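Local atomic coordinates of fatty acid binding protein (Schistosoma mansoni, PDB entry 1VYG), a protein that binds arachidonic, oleic and other long-chain fatty acids inside a beta-barrel and may help transport them in the cytoplasm. Residues Leu7-Leu12 with Thr41-Met46; Lys11-His16 with Asn130-Ser135; Pro101-Val106 with Val120-Val125. One frame throughout, in Å; residues are numbered along the deposited sequence. Where two conformers were deposited one is given.

Contact 1: Leu7-Leu12 with Thr41-Met46; sequences LGKWKL and TVTFTM
Gly8 O is approached by two groups of the facing strand: it accepts a hydrogen bond from Phe44 N at 3.0 Å and a CA-H...O contact from Thr43 CA at 3.3 Å. Gly8 N returns a bond to Phe44 O, closing a hydrogen-bonded antiparallel pair. The next such pair, Trp10 with Val42, is less well formed. Its distances are short, with Val42 N 2.8 Å from Trp10 O, yet both N-H groups point so far off the acceptor that the bonds count as weak. The two strand axes run at 158°, which identifies an antiparallel ladder.

The side chains alternate between two faces. Trp10, Val42 and Phe44 share the buried one, where Trp10 CD1 comes to 3.6 Å from Phe44 CD1. It arrives at the edge of the phenyl ring, near its plane, and the two ring planes stand 76° apart. Val42 O lies in turn at the edge of the indole, 3.6 Å from Trp10 CD1. On the other face are Lys9, Lys11, Thr41 and Thr43. Lys9 runs alongside Thr43, its CD 3.2 Å from Thr43 OG1; the chain bends at chi2 (-124°) and beyond, which carries its ammonium end back over Thr41. Past the ladder, Leu7 CD1 packs at 3.9 Å against Met46 CB.

Within the barrel wall of this family, strand 41-47 lies between strand 8-16 and strand 50-56, to which Thr41 and Thr43 are tied by backbone bonds. Trp10 NE1 bonds to Phe6 O, and Phe6 meets the Phe44 ring edge-to-face. Two strands along from strand 8-16, Met116 of strand 115-122 also touches Trp10, Val42 and Phe44.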
# COMPACT_ATOMS: atom_id res chain seq x y z
N LEU A 7 8.49 8.50 -6.70
CA LEU A 7 9.49 7.72 -7.42
C LEU A 7 10.66 7.33 -6.53
O LEU A 7 11.04 8.06 -5.62
CB LEU A 7 10.01 8.50 -8.62
CG LEU A 7 9.18 8.40 -9.90
CD1 LEU A 7 7.75 7.85 -9.72
CD2 LEU A 7 9.14 9.77 -10.55
N GLY A 8 11.22 6.16 -6.81
CA GLY A 8 12.29 5.61 -6.01
C GLY A 8 11.84 4.50 -5.09
O GLY A 8 10.75 3.96 -5.24
N LYS A 9 12.71 4.15 -4.15
CA LYS A 9 12.46 3.05 -3.23
C LYS A 9 12.22 3.57 -1.83
O LYS A 9 12.58 4.70 -1.50
CB LYS A 9 13.63 2.06 -3.23
CG LYS A 9 14.18 1.71 -4.61
CD LYS A 9 14.18 0.22 -4.90
CE LYS A 9 15.23 -0.48 -4.13
NZ LYS A 9 14.78 -0.52 -2.72
N TRP A 10 11.63 2.71 -1.02
CA TRP A 10 11.11 3.05 0.29
C TRP A 10 11.11 1.79 1.13
O TRP A 10 10.66 0.77 0.68
CB TRP A 10 9.67 3.55 0.19
CG TRP A 10 9.45 4.76 -0.67
CD1 TRP A 10 9.10 4.78 -2.00
CD2 TRP A 10 9.54 6.13 -0.27
NE1 TRP A 10 8.96 6.07 -2.43
CE2 TRP A 10 9.23 6.92 -1.40
CE3 TRP A 10 9.84 6.77 0.93
CZ2 TRP A 10 9.22 8.30 -1.35
CZ3 TRP A 10 9.82 8.15 0.97
CH2 TRP A 10 9.51 8.90 -0.16
N LYS A 11 11.62 1.87 2.35
CA LYS A 11 11.61 0.73 3.27
C LYS A 11 10.72 1.11 4.43
O LYS A 11 10.80 2.22 4.92
CB LYS A 11 13.02 0.42 3.77
CG LYS A 11 13.13 -0.85 4.67
CD LYS A 11 14.06 -1.92 4.06
CE LYS A 11 14.73 -2.81 5.09
NZ LYS A 11 16.23 -2.86 4.92
N LEU A 12 9.87 0.17 4.86
CA LEU A 12 9.09 0.34 6.08
C LEU A 12 10.03 0.54 7.26
O LEU A 12 11.04 -0.14 7.36
CB LEU A 12 8.21 -0.89 6.32
CG LEU A 12 7.30 -0.89 7.54
CD1 LEU A 12 6.09 -0.03 7.34
CD2 LEU A 12 6.88 -2.29 7.83
N THR A 41 9.90 -3.32 1.16
CA THR A 41 10.51 -2.25 0.43
C THR A 41 9.65 -2.05 -0.78
O THR A 41 9.58 -2.91 -1.63
CB THR A 41 11.94 -2.64 0.05
OG1 THR A 41 12.73 -2.74 1.24
CG2 THR A 41 12.65 -1.54 -0.74
N VAL A 42 8.96 -0.92 -0.84
CA VAL A 42 8.17 -0.61 -2.02
C VAL A 42 8.90 0.39 -2.91
O VAL A 42 9.58 1.29 -2.46
CB VAL A 42 6.71 -0.19 -1.68
CG1 VAL A 42 6.29 -0.74 -0.32
CG2 VAL A 42 6.51 1.29 -1.71
N THR A 43 8.74 0.18 -4.20
CA THR A 43 9.38 0.96 -5.22
C THR A 43 8.26 1.50 -6.05
O THR A 43 7.32 0.79 -6.35
CB THR A 43 10.27 0.00 -6.05
OG1 THR A 43 11.16 -0.71 -5.18
CG2 THR A 43 11.18 0.75 -7.01
N PHE A 44 8.30 2.77 -6.39
CA PHE A 44 7.40 3.30 -7.40
C PHE A 44 8.22 3.71 -8.63
O PHE A 44 9.35 4.15 -8.50
CB PHE A 44 6.64 4.52 -6.88
CG PHE A 44 5.84 4.26 -5.65
CD1 PHE A 44 6.40 4.38 -4.40
CD2 PHE A 44 4.49 3.93 -5.74
CE1 PHE A 44 5.65 4.15 -3.27
CE2 PHE A 44 3.74 3.70 -4.60
CZ PHE A 44 4.32 3.80 -3.37
N THR A 45 7.63 3.54 -9.81
CA THR A 45 8.09 4.15 -11.04
C THR A 45 6.88 4.65 -11.82
O THR A 45 5.83 3.99 -11.85
CB THR A 45 8.90 3.18 -11.95
OG1 THR A 45 8.10 2.04 -12.29
CG2 THR A 45 10.09 2.60 -11.21
N MET A 46 7.02 5.82 -12.43
CA MET A 46 6.00 6.33 -13.33
C MET A 46 6.49 6.01 -14.75
O MET A 46 7.65 6.31 -15.10
CB MET A 46 5.79 7.84 -13.14
CG MET A 46 4.52 8.22 -12.36
SD MET A 46 3.00 7.80 -13.24
CE MET A 46 2.02 9.23 -12.94

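Contact 2: Lys11-His16 with Asn130-Ser135; sequences KLSESH and NYKRLS. With ACD (arachidonic acid), chain B.
Leu12 and Tyr131 face each other as a non-hydrogen-bonded antiparallel pair where the axes of the two short strand segments approach to 4.3 Å, with their N-to-C directions at 135°. This is the junction of strand 8-16 with strand 125-133, which joins the first and last strands of the fatty-acid-binding barrel, and it carries a classic beta bulge: Ser13 and Glu14 both lie opposite Asn130, a shift of one residue in register.

Asn130 O takes three donors of the bulge. Ser13 N donates to Asn130 O at 2.9 Å, almost straight, and Ser13 OG reaches Asn130 O at 3.3 Å from well above the carbonyl plane. That second bond depends on the serine torsion, with OG between the backbone N and the carbonyl carbon (chi1 52°). Glu14 N adds a weak, long bond to the same oxygen. Asn130 N closes the bulge by donating to Glu14 O at 2.8 Å. Before the bulge on strand 8-16, Lys11 and Lys132 form a hydrogen-bonded pair, with a bond in each direction.

Inside the barrel, Leu12 CB sits over one face of the Tyr131 ring, 4.0 Å from its centroid and 25° off the normal, a CH-pi contact. Leu12 CA lies above the same face, offset toward the rim, which limits how the phenol can turn. On the outer face, Lys132 CG packs against Ser13 OG, and Leu134 CD2 reaches the aliphatic Lys11 CB at 3.7 Å.

Held this way, Tyr131 presents its hydroxyl to the carboxylate of arachidonic acid, which Arg109 NH2 and Arg129 NE also bind. Tyr131 and Asn130 both belong to the experimentally established fatty-acid site. Tyr131 OH donates to O2 of the acid, in the ring plane, at a modelled 2.4 Å, a length too short to be read literally.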
# COMPACT_ATOMS: atom_id res chain seq x y z
N LYS A 11 11.62 1.87 2.35
CA LYS A 11 11.61 0.73 3.27
C LYS A 11 10.72 1.11 4.43
O LYS A 11 10.80 2.22 4.92
CB LYS A 11 13.02 0.42 3.77
CG LYS A 11 13.13 -0.85 4.67
CD LYS A 11 14.06 -1.92 4.06
CE LYS A 11 14.73 -2.81 5.09
NZ LYS A 11 16.23 -2.86 4.92
N LEU A 12 9.87 0.17 4.86
CA LEU A 12 9.09 0.34 6.08
C LEU A 12 10.03 0.54 7.26
O LEU A 12 11.04 -0.14 7.36
CB LEU A 12 8.21 -0.89 6.32
CG LEU A 12 7.30 -0.89 7.54
CD1 LEU A 12 6.09 -0.03 7.34
CD2 LEU A 12 6.88 -2.29 7.83
N SER A 13 9.69 1.49 8.14
CA SER A 13 10.44 1.73 9.35
C SER A 13 9.56 1.64 10.57
O SER A 13 10.01 1.16 11.61
CB SER A 13 11.12 3.10 9.32
OG SER A 13 10.21 4.12 9.02
N GLU A 14 8.33 2.12 10.50
CA GLU A 14 7.40 1.93 11.61
C GLU A 14 5.98 1.62 11.16
O GLU A 14 5.52 2.10 10.15
CB GLU A 14 7.37 3.12 12.54
CG GLU A 14 8.35 4.21 12.19
CD GLU A 14 8.02 5.50 12.88
OE1 GLU A 14 8.12 6.57 12.23
OE2 GLU A 14 7.67 5.41 14.09
N SER A 15 5.32 0.82 11.98
CA SER A 15 3.96 0.42 11.73
C SER A 15 3.19 0.54 13.04
O SER A 15 3.60 -0.03 14.03
CB SER A 15 3.95 -1.02 11.24
OG SER A 15 2.62 -1.50 11.06
N HIS A 16 2.09 1.28 13.05
CA HIS A 16 1.29 1.43 14.25
C HIS A 16 -0.14 0.98 13.98
O HIS A 16 -0.77 1.42 13.02
CB HIS A 16 1.33 2.89 14.73
CG HIS A 16 0.61 3.14 16.02
ND1 HIS A 16 1.03 4.08 16.94
CD2 HIS A 16 -0.51 2.59 16.55
CE1 HIS A 16 0.20 4.10 17.97
NE2 HIS A 16 -0.75 3.20 17.75
N ASN A 130 4.91 4.08 8.26
CA ASN A 130 5.90 4.98 7.72
C ASN A 130 7.01 4.24 6.99
O ASN A 130 7.49 3.22 7.44
CB ASN A 130 6.44 5.82 8.82
CG ASN A 130 5.46 6.85 9.27
OD1 ASN A 130 5.33 7.11 10.46
ND2 ASN A 130 4.76 7.44 8.33
N TYR A 131 7.37 4.76 5.83
CA TYR A 131 8.47 4.27 5.05
C TYR A 131 9.55 5.37 4.98
O TYR A 131 9.25 6.50 4.70
CB TYR A 131 7.97 3.88 3.65
CG TYR A 131 7.14 2.61 3.61
CD1 TYR A 131 7.68 1.43 3.12
CD2 TYR A 131 5.82 2.58 4.04
CE1 TYR A 131 6.94 0.26 3.06
CE2 TYR A 131 5.07 1.42 3.99
CZ TYR A 131 5.64 0.26 3.51
OH TYR A 131 4.94 -0.90 3.45
N LYS A 132 10.79 5.02 5.28
CA LYS A 132 11.93 5.90 5.04
C LYS A 132 12.42 5.67 3.61
O LYS A 132 12.59 4.54 3.17
CB LYS A 132 13.06 5.64 6.04
CG LYS A 132 12.76 6.06 7.47
CD LYS A 132 14.03 5.95 8.37
CE LYS A 132 14.99 7.14 8.15
NZ LYS A 132 16.26 7.03 8.93
N ARG A 133 12.64 6.77 2.92
CA ARG A 133 13.14 6.78 1.57
C ARG A 133 14.52 6.14 1.53
O ARG A 133 15.34 6.41 2.38
CB ARG A 133 13.22 8.24 1.15
CG ARG A 133 13.51 8.51 -0.27
CD ARG A 133 13.21 9.94 -0.63
NE ARG A 133 12.63 9.96 -1.96
CZ ARG A 133 11.66 10.75 -2.37
NH1 ARG A 133 11.23 10.63 -3.61
NH2 ARG A 133 11.11 11.66 -1.56
N LEU A 134 14.76 5.27 0.56
CA LEU A 134 16.08 4.66 0.40
C LEU A 134 16.95 5.47 -0.55
O LEU A 134 16.49 5.85 -1.64
CB LEU A 134 15.95 3.22 -0.08
CG LEU A 134 15.22 2.32 0.90
CD1 LEU A 134 15.17 0.91 0.35
CD2 LEU A 134 15.88 2.33 2.28
N SER A 135 18.18 5.73 -0.11
CA SER A 135 19.23 6.43 -0.87
C SER A 135 18.92 7.90 -1.06
O SER A 135 19.24 8.72 -0.19
CB SER A 135 19.52 5.75 -2.21
OG SER A 135 20.57 4.81 -2.07
C1 ACD B . 1.68 -0.64 2.68
C2 ACD B . 0.23 -0.78 3.06
C3 ACD B . -0.29 -2.08 2.46
C4 ACD B . -1.32 -2.70 3.41
C5 ACD B . -2.73 -2.65 2.82
C6 ACD B . -3.67 -3.44 3.34
C7 ACD B . -3.36 -4.36 4.51
C8 ACD B . -3.95 -5.66 4.13
C9 ACD B . -3.37 -6.86 4.24
C10 ACD B . -2.00 -7.14 4.77
C11 ACD B . -2.08 -8.60 5.16
C12 ACD B . -1.05 -9.28 5.63
C13 ACD B . 0.29 -8.66 5.80
C14 ACD B . 1.32 -9.51 5.07
C15 ACD B . 2.51 -9.03 4.69
C16 ACD B . 2.96 -7.61 4.99
C17 ACD B . 3.16 -6.82 3.71
C18 ACD B . 4.18 -7.50 2.81
C19 ACD B . 3.50 -7.90 1.51
C20 ACD B . 4.43 -8.66 0.56
O1 ACD B . 2.04 -0.50 1.51
O2 ACD B . 2.56 -0.69 3.67

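Contact 3: Pro101-Val106 with Val120-Val125; sequences PKNTTV and VTVGDV. With ACD (arachidonic acid), chain B.
Thr105 CG2 and Val120 CG1 meet at 3.3 Å, close for two methyl groups, and both turn to the arachidonate chain, whose C6 lies 3.8 Å from Val120 CG1 and only slightly farther from Thr105 CG2. In Thr105 the methyl is anti to the backbone N and the hydroxyl anti to the carbonyl carbon (chi1 -52°); this rotation leaves CG2 facing Val120 and the ligand, and sets OG1 3.6 Å from Val122 CG2. Val122 uses its two branches separately: CG2 lies against the Thr105 side chain, while CG1 meets Asn103 OD1 at 3.3 Å, the asparagine standing at about a right angle to the valine.

One hydrogen-bonded backbone pair, Val106 with Thr121, positions this row. Val106 N donates to Thr121 O at 3.0 Å and Thr121 N to Val106 O at 2.9 Å. CA-H...O contacts from Thr105 CA and Val120 CA to the same two oxygens reinforce the pair. On the face away from the ligand, one water donates to Val106 O and also hydrogen-bonds Thr121 OG1 at 2.7 Å.

Farther out, strand 115-122 ends in a type II' turn from Val122 to Val125, bonded in both directions between those two residues. Gly123 occupies its second position with phi 62° and psi -118°. Asp124 forms a salt bridge with Lys24 near helix 18-23, and Leu25 packs against Asn103, Thr105 and Val122, bringing the helical part of the chain up to this end of the wall.

The paired segments form the open end of the hairpin of strands 104-112 and 115-122, part of the wall of the fatty-acid-binding beta-barrel; here the beta-branched Thr105 and Val120 lie against the acyl chain.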
# COMPACT_ATOMS: atom_id res chain seq x y z
N PRO A 101 -15.36 -8.51 -0.99
CA PRO A 101 -16.78 -8.57 -0.60
C PRO A 101 -17.05 -8.51 0.91
O PRO A 101 -18.18 -8.20 1.30
CB PRO A 101 -17.26 -9.90 -1.22
CG PRO A 101 -16.07 -10.44 -2.04
CD PRO A 101 -14.86 -9.83 -1.42
N LYS A 102 -16.05 -8.83 1.73
CA LYS A 102 -16.16 -8.63 3.18
C LYS A 102 -15.85 -7.18 3.65
O LYS A 102 -16.48 -6.68 4.58
CB LYS A 102 -15.29 -9.65 3.91
CG LYS A 102 -15.66 -11.11 3.64
CD LYS A 102 -15.16 -12.04 4.77
CE LYS A 102 -14.03 -12.96 4.33
NZ LYS A 102 -13.69 -13.98 5.37
N ASN A 103 -14.91 -6.50 2.99
CA ASN A 103 -14.39 -5.23 3.47
C ASN A 103 -13.88 -4.37 2.35
O ASN A 103 -13.58 -4.87 1.28
CB ASN A 103 -13.21 -5.47 4.42
CG ASN A 103 -13.63 -5.81 5.81
OD1 ASN A 103 -14.21 -4.99 6.51
ND2 ASN A 103 -13.34 -7.04 6.22
N THR A 104 -13.74 -3.08 2.62
CA THR A 104 -13.07 -2.13 1.74
C THR A 104 -11.89 -1.50 2.48
O THR A 104 -12.10 -0.85 3.50
CB THR A 104 -14.07 -1.03 1.31
OG1 THR A 104 -15.04 -1.59 0.42
CG2 THR A 104 -13.40 0.08 0.47
N THR A 105 -10.67 -1.71 1.98
CA THR A 105 -9.46 -1.08 2.54
C THR A 105 -9.07 0.15 1.73
O THR A 105 -8.87 0.07 0.54
CB THR A 105 -8.28 -2.07 2.55
OG1 THR A 105 -8.64 -3.29 3.19
CG2 THR A 105 -7.11 -1.54 3.40
N VAL A 106 -8.97 1.30 2.39
CA VAL A 106 -8.45 2.52 1.79
C VAL A 106 -7.03 2.76 2.28
O VAL A 106 -6.77 2.77 3.49
CB VAL A 106 -9.29 3.73 2.21
CG1 VAL A 106 -8.71 5.03 1.58
CG2 VAL A 106 -10.75 3.52 1.82
N VAL A 120 -3.73 3.13 6.55
CA VAL A 120 -4.60 2.06 6.08
C VAL A 120 -5.87 1.99 6.94
O VAL A 120 -5.81 1.88 8.14
CB VAL A 120 -3.88 0.71 6.04
CG1 VAL A 120 -4.71 -0.29 5.28
CG2 VAL A 120 -2.51 0.85 5.38
N THR A 121 -7.03 2.05 6.28
CA THR A 121 -8.30 2.18 6.97
C THR A 121 -9.28 1.12 6.48
O THR A 121 -9.57 1.02 5.29
CB THR A 121 -8.87 3.60 6.76
OG1 THR A 121 -7.83 4.56 6.93
CG2 THR A 121 -9.86 3.96 7.86
N VAL A 122 -9.75 0.30 7.41
CA VAL A 122 -10.86 -0.59 7.15
C VAL A 122 -11.98 -0.20 8.10
O VAL A 122 -11.93 -0.47 9.30
CB VAL A 122 -10.46 -2.06 7.37
CG1 VAL A 122 -11.63 -2.99 6.94
CG2 VAL A 122 -9.19 -2.38 6.59
N GLY A 123 -12.98 0.45 7.54
CA GLY A 123 -14.07 1.01 8.32
C GLY A 123 -13.55 2.05 9.27
O GLY A 123 -12.97 3.06 8.86
N ASP A 124 -13.73 1.77 10.56
CA ASP A 124 -13.34 2.69 11.63
C ASP A 124 -11.94 2.40 12.18
O ASP A 124 -11.49 3.10 13.07
CB ASP A 124 -14.35 2.56 12.77
CG ASP A 124 -14.40 1.14 13.34
OD1 ASP A 124 -14.90 0.95 14.48
OD2 ASP A 124 -13.96 0.15 12.71
N VAL A 125 -11.29 1.35 11.68
CA VAL A 125 -9.94 0.98 12.12
C VAL A 125 -8.88 1.61 11.19
O VAL A 125 -9.08 1.73 9.98
CB VAL A 125 -9.74 -0.56 12.17
CG1 VAL A 125 -8.44 -0.93 12.84
CG2 VAL A 125 -10.91 -1.24 12.90
C1 ACD B . 1.68 -0.64 2.68
C2 ACD B . 0.23 -0.78 3.06
C3 ACD B . -0.29 -2.08 2.46
C4 ACD B . -1.32 -2.70 3.41
C5 ACD B . -2.73 -2.65 2.82
C6 ACD B . -3.67 -3.44 3.34
C7 ACD B . -3.36 -4.36 4.51
C8 ACD B . -3.95 -5.66 4.13
C9 ACD B . -3.37 -6.86 4.24
C10 ACD B . -2.00 -7.14 4.77
C11 ACD B . -2.08 -8.60 5.16
C12 ACD B . -1.05 -9.28 5.63
C13 ACD B . 0.29 -8.66 5.80
C14 ACD B . 1.32 -9.51 5.07
C15 ACD B . 2.51 -9.03 4.69
C16 ACD B . 2.96 -7.61 4.99
C17 ACD B . 3.16 -6.82 3.71
C18 ACD B . 4.18 -7.50 2.81
C19 ACD B . 3.50 -7.90 1.51
C20 ACD B . 4.43 -8.66 0.56
O1 ACD B . 2.04 -0.50 1.51
O2 ACD B . 2.56 -0.69 3.67
O HOH W 1 -6.40 5.57 4.81

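All three contacts lie in one antiparallel sheet that curves into the barrel. Contacts 1 and 2 share Lys11 and Leu12 on strand 8-16, which pairs with strand 41-47 on one flank and strand 125-133 on the other; their centres are about 10 Å apart, and they touch where Val42 packs on Tyr131. Contact 3 belongs to the next hairpin of the wall, about 23 Å from contact 1 and about 22 Å from contact 2 between centres. Along the chain it follows contact 1 and is nested within the loop closed by contact 2. Contacts 2 and 3 both reach the arachidonate, at its carboxylate and at its acyl chain respectively.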